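PDB 5H5Z: MHC class I antigen from Ctenopharyngodon idella, which probably presents peptides at the cell surface for recognition by T cells, as MHC class I heavy chains do in complex with beta-2-microglobulin. Local coordinates for residues M26-Q31 against D173-K178; I208-N213 against E219-G224; Q215-D220 against N250-V255; E225-P228 against F234-M237. All coordinates share one frame; numbering follows the deposited sequence.

Overall arrangement
The four contacts run along the heavy chain from its peptide-binding platform to its immunoglobulin domain. Interaction 1 joins the platform sheet, at the turn between strands 21-27 and 30-36, to helix 172-175. Interactions 2, 3 and 4 all belong to the C1-set domain. Interactions 2 and 3 have centres about 5 Å apart and share Glu219 and Asp220; both draw on the sheet holding strands 207-212 and 252-258. Interaction 4, about 16 Å from interaction 2 between centres, continues along strand 221-228 to its hairpin with strand 234-240. Interactions 2 and 3 thus pack the interior of the sandwich, while interaction 4 lies at the beta-2-microglobulin interface.

Interaction 1: M26-Q31 against D173-K178; sequences MVDDGQ and DTLERK
Asp28 OD2 has two partners: a water donates to it at 2.6 Å, and His3 ND1 makes a further hydrogen bond. The same water donates to Leu175 O at 2.7 Å, so a single molecule bridges the carboxylate and the last turn of the helix. A carbonyl near a helix C-terminus lacks the usual partner one turn on, and here the water supplies a donor. The other carboxylate oxygen, Asp28 OD1, accepts from Ser4 N, which should fix the rotation of the group.

Beside this polar bridge lies a small apolar contact. Leu175 reaches the turn with both methyls: its CD1 meets Val27 CG1 at 3.7 Å, while its CD2 lies 3.8 Å from Asp28 OD2. The two apolar side chains cross at about a right angle. Val27 holds CG1 anti to its backbone N (chi1 172°), which brings that branch to the leucine. Branched aliphatic residues suit this buried place, whereas aspartate suits the neighbouring turn position, where its oxygens can collect donors.

Val27 to Gly30 forms a type I' turn joining strands 21-27 and 30-36 of the platform sheet. Strand 3-13 runs alongside, with Leu5 against Val27; helix 172-175 brings Leu175 to the turn, and Tyr202, from a loop, touches Asp28 and makes a cation-pi contact with Arg177.

Interaction 2: I208-N213 against E219-G224; sequences ITWQKN and EDVDLG
Trp210 and Val221 approach at a slant, the valine presenting both methyls to one corner of the indole. Val221 CG1 and CG2 each lie 3.7 Å from Trp210 CD1, and CG1 is also 4.1 Å from Trp210 NE1. The fork of the valine thus straddles the CD1 corner of the indole. Two torsions set up this meeting: Val221 places CG1 anti to its backbone N (chi1 173°), leaving CG2 beside that N, and Trp210 turns CG anti to its own carbonyl carbon (chi1 -68°).

The indole N-H is served elsewhere, since Trp210 NE1 bonds to Ser238 OG. That bond fixes one edge of a large ring in a largely apolar setting. Tryptophan suits the place because it can fill a wide interior volume and still pair its one polar atom, while a compact beta-branched valine fits against its corner.

Two residues back along one strand and two forward along the other, Ile208 and Leu223 make a lighter contact. Leu223 CD1 comes to 4.3 Å from Ile208 CB, the leucine reaching inward with its end although its CB is directed neither toward nor away from the other strand. The isoleucine is buried, whereas the leucine lies at the surface.

No hydrogen bond joins the two segments, which belong to the two facing sheets of the immunoglobulin sandwich. Strand 207-212 has 252-258 beside it and strand 221-228 has 234-240; Trp210 and Ile208 also touch both cysteines of the Cys196-Cys254 disulfide.

Interaction 3: Q215-D220 against N250-V255; sequences QDHDED and NRFSCV
His217 is the residue of 215-220 that meets Phe252, and the chain leads up to it through strand 215-216. Just before it, Asp216 OD1 receives a hydrogen bond from Gln211 NE2, tying this short edge strand to its neighbour.

At His217 the side chain swings CG anti to the backbone N (chi1 -176°), carrying the imidazole over to the phenylalanine. Phe252 drives its CE1 edge against the face of the imidazole in a T-shaped stack, with ring planes at 89° and centroids 5.3 Å apart. CE1 stands over the centre of the ring, almost evenly spaced from its atoms: 3.9 Å to His217 CD2 and 4.0 Å to His217 NE2. Edge-to-face geometry lets the slightly positive C-H rim of the phenylalanine meet the pi face of the imidazole, which is favourable if that ring is neutral.

Farther on, Glu219 folds back so that its backbone N lies 3.8 Å above the opposite face of the His217 ring, offset toward the rim. The ring thus has Phe252 on one side and its own chain on the other.

The pair sits at one end of the immunoglobulin sandwich. Phe252 opens strand 252-258 and also meets the ring of Trp247 from helix 244-249, while Leu240 of strand 234-240 touches both aromatic residues.

Interaction 4: E225-P228 against F234-M237; sequences ELLP and FQRM
Strands 221-228 and 234-240 form an antiparallel beta hairpin at the edge of one sheet of the C1-set domain, and the contact covers the part nearest its loop. Leu227 and Gln235 are its hydrogen-bonded pair. Leu227 N donates to Gln235 O at 2.9 Å, and Gln235 N returns a bond to Leu227 O at 2.8 Å; both are nearly straight. The next pair, Pro228 with Phe234, is non-hydrogen-bonded, a position that asks for no N-H bond to strand 234-240, so proline is accommodated.

Side chains fill in around this ladder. Leu226 lays its CD1 methyl 3.8 Å from Phe234 CB, and the Phe234 ring continues past Leu227 O toward Pro228. On the face that both residues share, Leu227 CB lies 4.0 Å from Gln235 CG. Arg236 holds CG anti to its backbone N (chi1 -160°) and runs extended beside Glu225, its CG 3.6 Å from Glu225 O. One face of the guanidinium lies over Leu226 N, offset toward its rim, and Arg236 NE bonds to Gly224 O.

Where the direct pairing is interrupted, a water bridges the strands: it donates to Glu225 O at 2.7 Å and accepts from Met237 N. Pairing resumes at Gly224 with Met237.

Glu225 forms a salt bridge with Lys7 of beta-2-microglobulin, and Gln235 NE2 bonds Asn229 OD1 of its own chain and Ser12 O of beta-2-microglobulin. Backbone pairing and one water thus hold the strands together, Arg236 bonds within the chain, and Glu225 and Gln235 carry polar bonds to the partner subunit.

Interaction 1: M26-Q31 against D173-K178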
loop_
_atom_site.group_PDB
_atom_site.type_symbol
_atom_site.label_atom_id
_atom_site.label_comp_id
_atom_site.label_asym_id
_atom_site.label_seq_id
_atom_site.Cartn_x
_atom_site.Cartn_y
_atom_site.Cartn_z
ATOM N N MET A 26 -1.059 -10.523 3.130
ATOM C CA MET A 26 -1.318 -10.122 1.753
ATOM C C MET A 26 -0.907 -11.207 0.766
ATOM O O MET A 26 0.123 -11.862 0.944
ATOM C CB MET A 26 -0.537 -8.842 1.425
ATOM C CG MET A 26 -0.979 -7.604 2.187
ATOM S SD MET A 26 0.200 -6.264 1.963
ATOM C CE MET A 26 1.480 -6.721 3.132
ATOM N N VAL A 27 -1.719 -11.392 -0.273
ATOM C CA VAL A 27 -1.297 -12.139 -1.447
ATOM C C VAL A 27 -1.257 -11.156 -2.610
ATOM O O VAL A 27 -2.240 -10.444 -2.852
ATOM C CB VAL A 27 -2.223 -13.345 -1.723
ATOM C CG1 VAL A 27 -1.909 -14.011 -3.063
ATOM C CG2 VAL A 27 -2.071 -14.354 -0.602
ATOM N N ASP A 28 -0.114 -11.101 -3.296
ATOM C CA ASP A 28 0.127 -10.128 -4.378
ATOM C C ASP A 28 -0.155 -8.701 -3.907
ATOM O O ASP A 28 -0.728 -7.879 -4.639
ATOM C CB ASP A 28 -0.696 -10.490 -5.634
ATOM C CG ASP A 28 -0.294 -11.837 -6.235
ATOM O OD1 ASP A 28 0.626 -12.497 -5.702
ATOM O OD2 ASP A 28 -0.903 -12.238 -7.247
ATOM N N ASP A 29 0.247 -8.432 -2.663
ATOM C CA ASP A 29 0.119 -7.115 -2.025
ATOM C C ASP A 29 -1.321 -6.659 -1.798
ATOM O O ASP A 29 -1.574 -5.483 -1.517
ATOM C CB ASP A 29 0.952 -6.072 -2.782
ATOM C CG ASP A 29 2.410 -6.475 -2.892
ATOM O OD1 ASP A 29 3.055 -6.658 -1.839
ATOM O OD2 ASP A 29 2.912 -6.624 -4.024
ATOM N N GLY A 30 -2.254 -7.603 -1.890
ATOM C CA GLY A 30 -3.653 -7.361 -1.564
ATOM C C GLY A 30 -3.997 -8.067 -0.268
ATOM O O GLY A 30 -3.765 -9.274 -0.129
ATOM N N GLN A 31 -4.551 -7.321 0.684
ATOM C CA GLN A 31 -4.816 -7.854 2.019
ATOM C C GLN A 31 -5.877 -8.950 2.004
ATOM O O GLN A 31 -6.937 -8.774 1.408
ATOM C CB GLN A 31 -5.259 -6.750 2.983
ATOM C CG GLN A 31 -5.752 -7.317 4.308
ATOM C CD GLN A 31 -6.397 -6.299 5.227
ATOM O OE1 GLN A 31 -6.262 -6.392 6.450
ATOM N NE2 GLN A 31 -7.123 -5.342 4.657
ATOM N N ASP A 173 -9.069 -16.628 -10.127
ATOM C CA ASP A 173 -9.740 -15.712 -11.043
ATOM C C ASP A 173 -9.486 -14.240 -10.672
ATOM O O ASP A 173 -9.305 -13.391 -11.546
ATOM C CB ASP A 173 -11.236 -16.032 -11.121
ATOM C CG ASP A 173 -11.516 -17.448 -11.632
ATOM O OD1 ASP A 173 -10.863 -17.906 -12.608
ATOM O OD2 ASP A 173 -12.405 -18.110 -11.052
ATOM N N THR A 174 -9.436 -13.952 -9.375
ATOM C CA THR A 174 -9.162 -12.600 -8.900
ATOM C C THR A 174 -7.689 -12.235 -9.074
ATOM O O THR A 174 -7.363 -11.151 -9.551
ATOM C CB THR A 174 -9.557 -12.434 -7.421
ATOM O OG1 THR A 174 -10.886 -12.931 -7.225
ATOM C CG2 THR A 174 -9.494 -10.966 -7.008
ATOM N N LEU A 175 -6.809 -13.156 -8.691
ATOM C CA LEU A 175 -5.365 -12.917 -8.710
ATOM C C LEU A 175 -4.777 -12.854 -10.118
ATOM O O LEU A 175 -3.804 -12.132 -10.353
ATOM C CB LEU A 175 -4.644 -13.965 -7.850
ATOM C CG LEU A 175 -4.941 -13.867 -6.350
ATOM C CD1 LEU A 175 -4.368 -15.057 -5.602
ATOM C CD2 LEU A 175 -4.417 -12.557 -5.766
ATOM N N GLU A 176 -5.374 -13.600 -11.047
ATOM C CA GLU A 176 -4.929 -13.619 -12.445
ATOM C C GLU A 176 -5.713 -12.660 -13.346
ATOM O O GLU A 176 -5.569 -12.703 -14.575
ATOM C CB GLU A 176 -5.027 -15.035 -13.030
ATOM C CG GLU A 176 -4.027 -16.045 -12.481
ATOM C CD GLU A 176 -3.984 -17.327 -13.299
ATOM O OE1 GLU A 176 -2.948 -18.025 -13.254
ATOM O OE2 GLU A 176 -4.978 -17.644 -13.990
ATOM N N ARG A 177 -6.542 -11.804 -12.749
ATOM C CA ARG A 177 -7.396 -10.917 -13.545
ATOM C C ARG A 177 -6.570 -9.890 -14.327
ATOM O O ARG A 177 -5.510 -9.445 -13.869
ATOM C CB ARG A 177 -8.457 -10.231 -12.676
ATOM C CG ARG A 177 -7.970 -8.998 -11.919
ATOM C CD ARG A 177 -9.014 -8.543 -10.915
ATOM N NE ARG A 177 -8.625 -7.324 -10.213
ATOM C CZ ARG A 177 -7.922 -7.294 -9.082
ATOM N NH1 ARG A 177 -7.505 -8.418 -8.515
ATOM N NH2 ARG A 177 -7.630 -6.129 -8.520
ATOM N N LYS A 178 -7.055 -9.561 -15.520
ATOM C CA LYS A 178 -6.478 -8.520 -16.362
ATOM C C LYS A 178 -7.624 -7.581 -16.689
ATOM O O LYS A 178 -8.521 -7.936 -17.463
ATOM C CB LYS A 178 -5.893 -9.107 -17.656
ATOM C CG LYS A 178 -4.934 -10.279 -17.473
ATOM C CD LYS A 178 -3.595 -9.832 -16.912
ATOM C CE LYS A 178 -2.600 -10.981 -16.857
ATOM N NZ LYS A 178 -2.833 -11.874 -15.689
HETATM O O HOH W 1 -2.377 -10.571 -8.657
#

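Interaction 2: I208-N213 against E219-G224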
loop_
_atom_site.group_PDB
_atom_site.type_symbol
_atom_site.label_atom_id
_atom_site.label_comp_id
_atom_site.label_asym_id
_atom_site.label_seq_id
_atom_site.Cartn_x
_atom_site.Cartn_y
_atom_site.Cartn_z
ATOM N N ILE A 208 2.042 5.222 -20.009
ATOM C CA ILE A 208 1.328 6.359 -20.576
ATOM C C ILE A 208 2.340 7.204 -21.326
ATOM O O ILE A 208 3.368 7.587 -20.771
ATOM C CB ILE A 208 0.626 7.211 -19.495
ATOM C CG1 ILE A 208 -0.311 6.345 -18.653
ATOM C CG2 ILE A 208 -0.133 8.373 -20.129
ATOM C CD1 ILE A 208 -0.951 7.057 -17.481
ATOM N N THR A 209 2.056 7.473 -22.595
ATOM C CA THR A 209 2.945 8.290 -23.411
ATOM C C THR A 209 2.157 9.325 -24.189
ATOM O O THR A 209 0.946 9.199 -24.376
ATOM C CB THR A 209 3.759 7.447 -24.415
ATOM O OG1 THR A 209 2.865 6.709 -25.254
ATOM C CG2 THR A 209 4.701 6.483 -23.700
ATOM N N TRP A 210 2.873 10.319 -24.685
ATOM C CA TRP A 210 2.293 11.348 -25.523
ATOM C C TRP A 210 2.937 11.284 -26.893
ATOM O O TRP A 210 4.110 10.973 -27.021
ATOM C CB TRP A 210 2.516 12.727 -24.913
ATOM C CG TRP A 210 1.770 12.955 -23.651
ATOM C CD1 TRP A 210 2.230 12.767 -22.389
ATOM C CD2 TRP A 210 0.430 13.427 -23.522
ATOM N NE1 TRP A 210 1.265 13.086 -21.481
ATOM C CE2 TRP A 210 0.146 13.498 -22.150
ATOM C CE3 TRP A 210 -0.559 13.800 -24.433
ATOM C CZ2 TRP A 210 -1.078 13.920 -21.667
ATOM C CZ3 TRP A 210 -1.770 14.221 -23.951
ATOM C CH2 TRP A 210 -2.022 14.279 -22.581
ATOM N N GLN A 211 2.150 11.561 -27.921
ATOM C CA GLN A 211 2.674 11.609 -29.270
ATOM C C GLN A 211 2.306 12.931 -29.934
ATOM O O GLN A 211 1.230 13.472 -29.715
ATOM C CB GLN A 211 2.165 10.429 -30.098
ATOM C CG GLN A 211 2.881 9.122 -29.800
ATOM C CD GLN A 211 2.823 8.137 -30.952
ATOM O OE1 GLN A 211 1.829 8.058 -31.665
ATOM N NE2 GLN A 211 3.893 7.383 -31.135
ATOM N N LYS A 212 3.234 13.453 -30.722
ATOM C CA LYS A 212 2.966 14.624 -31.530
ATOM C C LYS A 212 3.054 14.200 -32.985
ATOM O O LYS A 212 4.092 13.752 -33.445
ATOM C CB LYS A 212 3.998 15.707 -31.226
ATOM C CG LYS A 212 3.789 17.015 -31.967
ATOM C CD LYS A 212 4.878 18.010 -31.608
ATOM C CE LYS A 212 4.836 19.238 -32.501
ATOM N NZ LYS A 212 6.036 20.096 -32.299
ATOM N N ASN A 213 1.956 14.342 -33.712
ATOM C CA ASN A 213 1.964 14.025 -35.127
ATOM C C ASN A 213 2.453 12.603 -35.376
ATOM O O ASN A 213 3.189 12.353 -36.324
ATOM C CB ASN A 213 2.829 15.035 -35.882
ATOM C CG ASN A 213 2.348 16.458 -35.693
ATOM O OD1 ASN A 213 1.149 16.711 -35.654
ATOM N ND2 ASN A 213 3.284 17.393 -35.571
ATOM N N GLU A 219 8.894 15.989 -24.401
ATOM C CA GLU A 219 9.073 17.335 -23.849
ATOM C C GLU A 219 7.770 17.868 -23.252
ATOM O O GLU A 219 6.691 17.651 -23.812
ATOM C CB GLU A 219 9.601 18.292 -24.924
ATOM C CG GLU A 219 10.897 17.830 -25.585
ATOM C CD GLU A 219 11.348 18.733 -26.719
ATOM O OE1 GLU A 219 10.498 19.426 -27.327
ATOM O OE2 GLU A 219 12.563 18.746 -27.009
ATOM N N ASP A 220 7.883 18.559 -22.115
ATOM C CA ASP A 220 6.740 19.153 -21.397
ATOM C C ASP A 220 5.757 18.112 -20.850
ATOM O O ASP A 220 4.555 18.377 -20.717
ATOM C CB ASP A 220 6.011 20.185 -22.269
ATOM C CG ASP A 220 6.904 21.336 -22.682
ATOM O OD1 ASP A 220 7.489 21.985 -21.792
ATOM O OD2 ASP A 220 7.013 21.598 -23.899
ATOM N N VAL A 221 6.289 16.934 -20.530
ATOM C CA VAL A 221 5.504 15.822 -20.005
ATOM C C VAL A 221 5.794 15.635 -18.519
ATOM O O VAL A 221 6.954 15.651 -18.095
ATOM C CB VAL A 221 5.797 14.514 -20.783
ATOM C CG1 VAL A 221 5.119 13.313 -20.130
ATOM C CG2 VAL A 221 5.365 14.651 -22.239
ATOM N N ASP A 222 4.732 15.476 -17.737
ATOM C CA ASP A 222 4.841 15.190 -16.307
ATOM C C ASP A 222 4.066 13.914 -15.970
ATOM O O ASP A 222 2.840 13.936 -15.857
ATOM C CB ASP A 222 4.325 16.382 -15.490
ATOM C CG ASP A 222 4.384 16.147 -13.987
ATOM O OD1 ASP A 222 5.184 15.303 -13.527
ATOM O OD2 ASP A 222 3.624 16.822 -13.260
ATOM N N LEU A 223 4.790 12.808 -15.814
ATOM C CA LEU A 223 4.181 11.521 -15.485
ATOM C C LEU A 223 3.928 11.392 -13.981
ATOM O O LEU A 223 4.857 11.473 -13.172
ATOM C CB LEU A 223 5.061 10.367 -15.981
ATOM C CG LEU A 223 4.605 8.926 -15.729
ATOM C CD1 LEU A 223 3.292 8.626 -16.436
ATOM C CD2 LEU A 223 5.683 7.951 -16.174
ATOM N N GLY A 224 2.661 11.194 -13.623
ATOM C CA GLY A 224 2.259 11.029 -12.231
ATOM C C GLY A 224 2.654 9.676 -11.669
ATOM O O GLY A 224 3.057 8.772 -12.407
#

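Interaction 3: Q215-D220 against N250-V255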
loop_
_atom_site.group_PDB
_atom_site.type_symbol
_atom_site.label_atom_id
_atom_site.label_comp_id
_atom_site.label_asym_id
_atom_site.label_seq_id
_atom_site.Cartn_x
_atom_site.Cartn_y
_atom_site.Cartn_z
ATOM N N GLN A 215 4.499 10.760 -33.542
ATOM C CA GLN A 215 5.828 10.430 -33.039
ATOM C C GLN A 215 5.881 10.677 -31.543
ATOM O O GLN A 215 5.177 11.533 -31.031
ATOM C CB GLN A 215 6.908 11.240 -33.750
ATOM C CG GLN A 215 6.972 11.015 -35.250
ATOM C CD GLN A 215 7.245 9.571 -35.620
ATOM O OE1 GLN A 215 6.529 8.985 -36.424
ATOM N NE2 GLN A 215 8.286 8.993 -35.034
ATOM N N ASP A 216 6.696 9.905 -30.836
ATOM C CA ASP A 216 6.739 10.018 -29.389
ATOM C C ASP A 216 7.219 11.403 -29.006
ATOM O O ASP A 216 8.186 11.906 -29.563
ATOM C CB ASP A 216 7.667 8.963 -28.793
ATOM C CG ASP A 216 7.018 7.589 -28.716
ATOM O OD1 ASP A 216 5.786 7.497 -28.882
ATOM O OD2 ASP A 216 7.748 6.607 -28.485
ATOM N N HIS A 217 6.534 12.010 -28.047
ATOM C CA HIS A 217 6.882 13.343 -27.588
ATOM C C HIS A 217 7.210 13.286 -26.105
ATOM O O HIS A 217 6.353 12.970 -25.290
ATOM C CB HIS A 217 5.692 14.265 -27.825
ATOM C CG HIS A 217 5.947 15.695 -27.481
ATOM N ND1 HIS A 217 6.595 16.558 -28.336
ATOM C CD2 HIS A 217 5.622 16.419 -26.387
ATOM C CE1 HIS A 217 6.668 17.750 -27.777
ATOM N NE2 HIS A 217 6.083 17.694 -26.595
ATOM N N ASP A 218 8.440 13.634 -25.754
ATOM C CA ASP A 218 8.885 13.544 -24.361
ATOM C C ASP A 218 9.144 14.896 -23.684
ATOM O O ASP A 218 9.549 14.940 -22.526
ATOM C CB ASP A 218 10.098 12.597 -24.222
ATOM C CG ASP A 218 11.271 12.977 -25.124
ATOM O OD1 ASP A 218 11.444 14.174 -25.452
ATOM O OD2 ASP A 218 12.037 12.061 -25.500
ATOM N N GLU A 219 8.894 15.989 -24.401
ATOM C CA GLU A 219 9.073 17.335 -23.849
ATOM C C GLU A 219 7.770 17.868 -23.252
ATOM O O GLU A 219 6.691 17.651 -23.812
ATOM C CB GLU A 219 9.601 18.292 -24.924
ATOM C CG GLU A 219 10.897 17.830 -25.585
ATOM C CD GLU A 219 11.348 18.733 -26.719
ATOM O OE1 GLU A 219 10.498 19.426 -27.327
ATOM O OE2 GLU A 219 12.563 18.746 -27.009
ATOM N N ASP A 220 7.883 18.559 -22.115
ATOM C CA ASP A 220 6.740 19.153 -21.397
ATOM C C ASP A 220 5.757 18.112 -20.850
ATOM O O ASP A 220 4.555 18.377 -20.717
ATOM C CB ASP A 220 6.011 20.185 -22.269
ATOM C CG ASP A 220 6.904 21.336 -22.682
ATOM O OD1 ASP A 220 7.489 21.985 -21.792
ATOM O OD2 ASP A 220 7.013 21.598 -23.899
ATOM N N ASN A 250 -0.722 21.216 -34.179
ATOM C CA ASN A 250 -0.260 19.836 -34.308
ATOM C C ASN A 250 -1.308 18.817 -33.876
ATOM O O ASN A 250 -2.354 19.179 -33.338
ATOM C CB ASN A 250 1.047 19.641 -33.530
ATOM C CG ASN A 250 2.090 20.690 -33.878
ATOM O OD1 ASN A 250 2.140 21.763 -33.273
ATOM N ND2 ASN A 250 2.919 20.389 -34.869
ATOM N N ARG A 251 -1.030 17.542 -34.126
ATOM C CA ARG A 251 -1.934 16.472 -33.735
ATOM C C ARG A 251 -1.353 15.705 -32.556
ATOM O O ARG A 251 -0.613 14.735 -32.734
ATOM C CB ARG A 251 -2.219 15.540 -34.913
ATOM C CG ARG A 251 -3.103 16.149 -35.990
ATOM C CD ARG A 251 -3.316 15.192 -37.153
ATOM N NE ARG A 251 -4.069 14.000 -36.762
ATOM C CZ ARG A 251 -4.480 13.052 -37.605
ATOM N NH1 ARG A 251 -5.157 12.008 -37.143
ATOM N NH2 ARG A 251 -4.220 13.143 -38.906
ATOM N N PHE A 252 -1.676 16.164 -31.356
ATOM C CA PHE A 252 -1.241 15.501 -30.141
ATOM C C PHE A 252 -2.224 14.409 -29.748
ATOM O O PHE A 252 -3.427 14.520 -29.989
ATOM C CB PHE A 252 -1.100 16.501 -28.993
ATOM C CG PHE A 252 0.165 17.312 -29.036
ATOM C CD1 PHE A 252 1.331 16.839 -28.431
ATOM C CD2 PHE A 252 0.193 18.555 -29.663
ATOM C CE1 PHE A 252 2.499 17.588 -28.462
ATOM C CE2 PHE A 252 1.360 19.309 -29.696
ATOM C CZ PHE A 252 2.513 18.825 -29.096
ATOM N N SER A 253 -1.702 13.352 -29.141
ATOM C CA SER A 253 -2.535 12.281 -28.616
ATOM C C SER A 253 -1.860 11.651 -27.406
ATOM O O SER A 253 -0.645 11.764 -27.247
ATOM C CB SER A 253 -2.785 11.220 -29.694
ATOM O OG SER A 253 -1.569 10.615 -30.102
ATOM N N CYS A 254 -2.657 11.009 -26.554
ATOM C CA CYS A 254 -2.134 10.197 -25.462
ATOM C C CYS A 254 -2.281 8.734 -25.827
ATOM O O CYS A 254 -3.299 8.336 -26.397
ATOM C CB CYS A 254 -2.890 10.457 -24.158
ATOM S SG CYS A 254 -2.310 9.372 -22.838
ATOM N N VAL A 255 -1.266 7.938 -25.498
ATOM C CA VAL A 255 -1.330 6.493 -25.688
ATOM C C VAL A 255 -1.150 5.800 -24.338
ATOM O O VAL A 255 -0.149 6.012 -23.650
ATOM C CB VAL A 255 -0.282 5.987 -26.711
ATOM C CG1 VAL A 255 -0.419 4.482 -26.921
ATOM C CG2 VAL A 255 -0.425 6.714 -28.044
#

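Interaction 4: E225-P228 against F234-M237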
loop_
_atom_site.group_PDB
_atom_site.type_symbol
_atom_site.label_atom_id
_atom_site.label_comp_id
_atom_site.label_asym_id
_atom_site.label_seq_id
_atom_site.Cartn_x
_atom_site.Cartn_y
_atom_site.Cartn_z
ATOM N N GLU A 225 2.545 9.539 -10.353
ATOM C CA GLU A 225 2.856 8.276 -9.692
ATOM C C GLU A 225 1.713 7.285 -9.861
ATOM O O GLU A 225 0.564 7.681 -10.066
ATOM C CB GLU A 225 3.135 8.502 -8.204
ATOM C CG GLU A 225 4.281 9.472 -7.932
ATOM C CD GLU A 225 4.407 9.863 -6.470
ATOM O OE1 GLU A 225 5.468 10.408 -6.099
ATOM O OE2 GLU A 225 3.458 9.630 -5.691
ATOM N N LEU A 226 2.043 5.998 -9.782
ATOM C CA LEU A 226 1.042 4.943 -9.663
ATOM C C LEU A 226 0.300 5.130 -8.345
ATOM O O LEU A 226 0.929 5.279 -7.290
ATOM C CB LEU A 226 1.708 3.558 -9.709
ATOM C CG LEU A 226 0.837 2.309 -9.543
ATOM C CD1 LEU A 226 -0.130 2.124 -10.708
ATOM C CD2 LEU A 226 1.708 1.071 -9.390
ATOM N N LEU A 227 -1.028 5.132 -8.404
ATOM C CA LEU A 227 -1.841 5.357 -7.211
ATOM C C LEU A 227 -2.891 4.277 -7.039
ATOM O O LEU A 227 -3.458 3.808 -8.027
ATOM C CB LEU A 227 -2.540 6.713 -7.276
ATOM C CG LEU A 227 -1.703 7.991 -7.287
ATOM C CD1 LEU A 227 -2.595 9.179 -7.609
ATOM C CD2 LEU A 227 -0.982 8.202 -5.961
ATOM N N PRO A 228 -3.169 3.889 -5.780
ATOM C CA PRO A 228 -4.192 2.880 -5.545
ATOM C C PRO A 228 -5.603 3.454 -5.568
ATOM O O PRO A 228 -5.849 4.554 -5.056
ATOM C CB PRO A 228 -3.863 2.381 -4.137
ATOM C CG PRO A 228 -3.270 3.572 -3.460
ATOM C CD PRO A 228 -2.497 4.299 -4.528
ATOM N N PHE A 234 -5.966 0.172 -9.824
ATOM C CA PHE A 234 -4.975 1.239 -9.791
ATOM C C PHE A 234 -5.298 2.342 -10.772
ATOM O O PHE A 234 -6.123 2.157 -11.674
ATOM C CB PHE A 234 -3.599 0.666 -10.104
ATOM C CG PHE A 234 -3.081 -0.228 -9.029
ATOM C CD1 PHE A 234 -3.351 -1.597 -9.047
ATOM C CD2 PHE A 234 -2.357 0.303 -7.971
ATOM C CE1 PHE A 234 -2.883 -2.427 -8.038
ATOM C CE2 PHE A 234 -1.887 -0.520 -6.952
ATOM C CZ PHE A 234 -2.150 -1.884 -6.987
ATOM N N GLN A 235 -4.646 3.488 -10.586
ATOM C CA GLN A 235 -4.749 4.582 -11.548
ATOM C C GLN A 235 -3.404 5.276 -11.705
ATOM O O GLN A 235 -2.519 5.134 -10.856
ATOM C CB GLN A 235 -5.848 5.572 -11.143
ATOM C CG GLN A 235 -5.591 6.359 -9.868
ATOM C CD GLN A 235 -6.527 7.543 -9.745
ATOM O OE1 GLN A 235 -6.169 8.663 -10.102
ATOM N NE2 GLN A 235 -7.744 7.295 -9.276
ATOM N N ARG A 236 -3.256 6.007 -12.806
ATOM C CA ARG A 236 -2.060 6.799 -13.087
ATOM C C ARG A 236 -2.416 7.845 -14.131
ATOM O O ARG A 236 -3.305 7.632 -14.962
ATOM C CB ARG A 236 -0.920 5.911 -13.601
ATOM C CG ARG A 236 0.456 6.537 -13.473
ATOM C CD ARG A 236 1.573 5.536 -13.720
ATOM N NE ARG A 236 2.875 6.140 -13.439
ATOM C CZ ARG A 236 4.020 5.472 -13.348
ATOM N NH1 ARG A 236 4.047 4.155 -13.514
ATOM N NH2 ARG A 236 5.145 6.127 -13.085
ATOM N N MET A 237 -1.726 8.977 -14.090
ATOM C CA MET A 237 -1.942 10.007 -15.094
ATOM C C MET A 237 -0.644 10.637 -15.572
ATOM O O MET A 237 0.384 10.572 -14.896
ATOM C CB MET A 237 -2.910 11.078 -14.578
ATOM C CG MET A 237 -2.323 12.017 -13.535
ATOM S SD MET A 237 -3.636 12.946 -12.741
ATOM C CE MET A 237 -2.761 14.449 -12.313
HETATM O O HOH W 2 -0.893 9.669 -11.239
#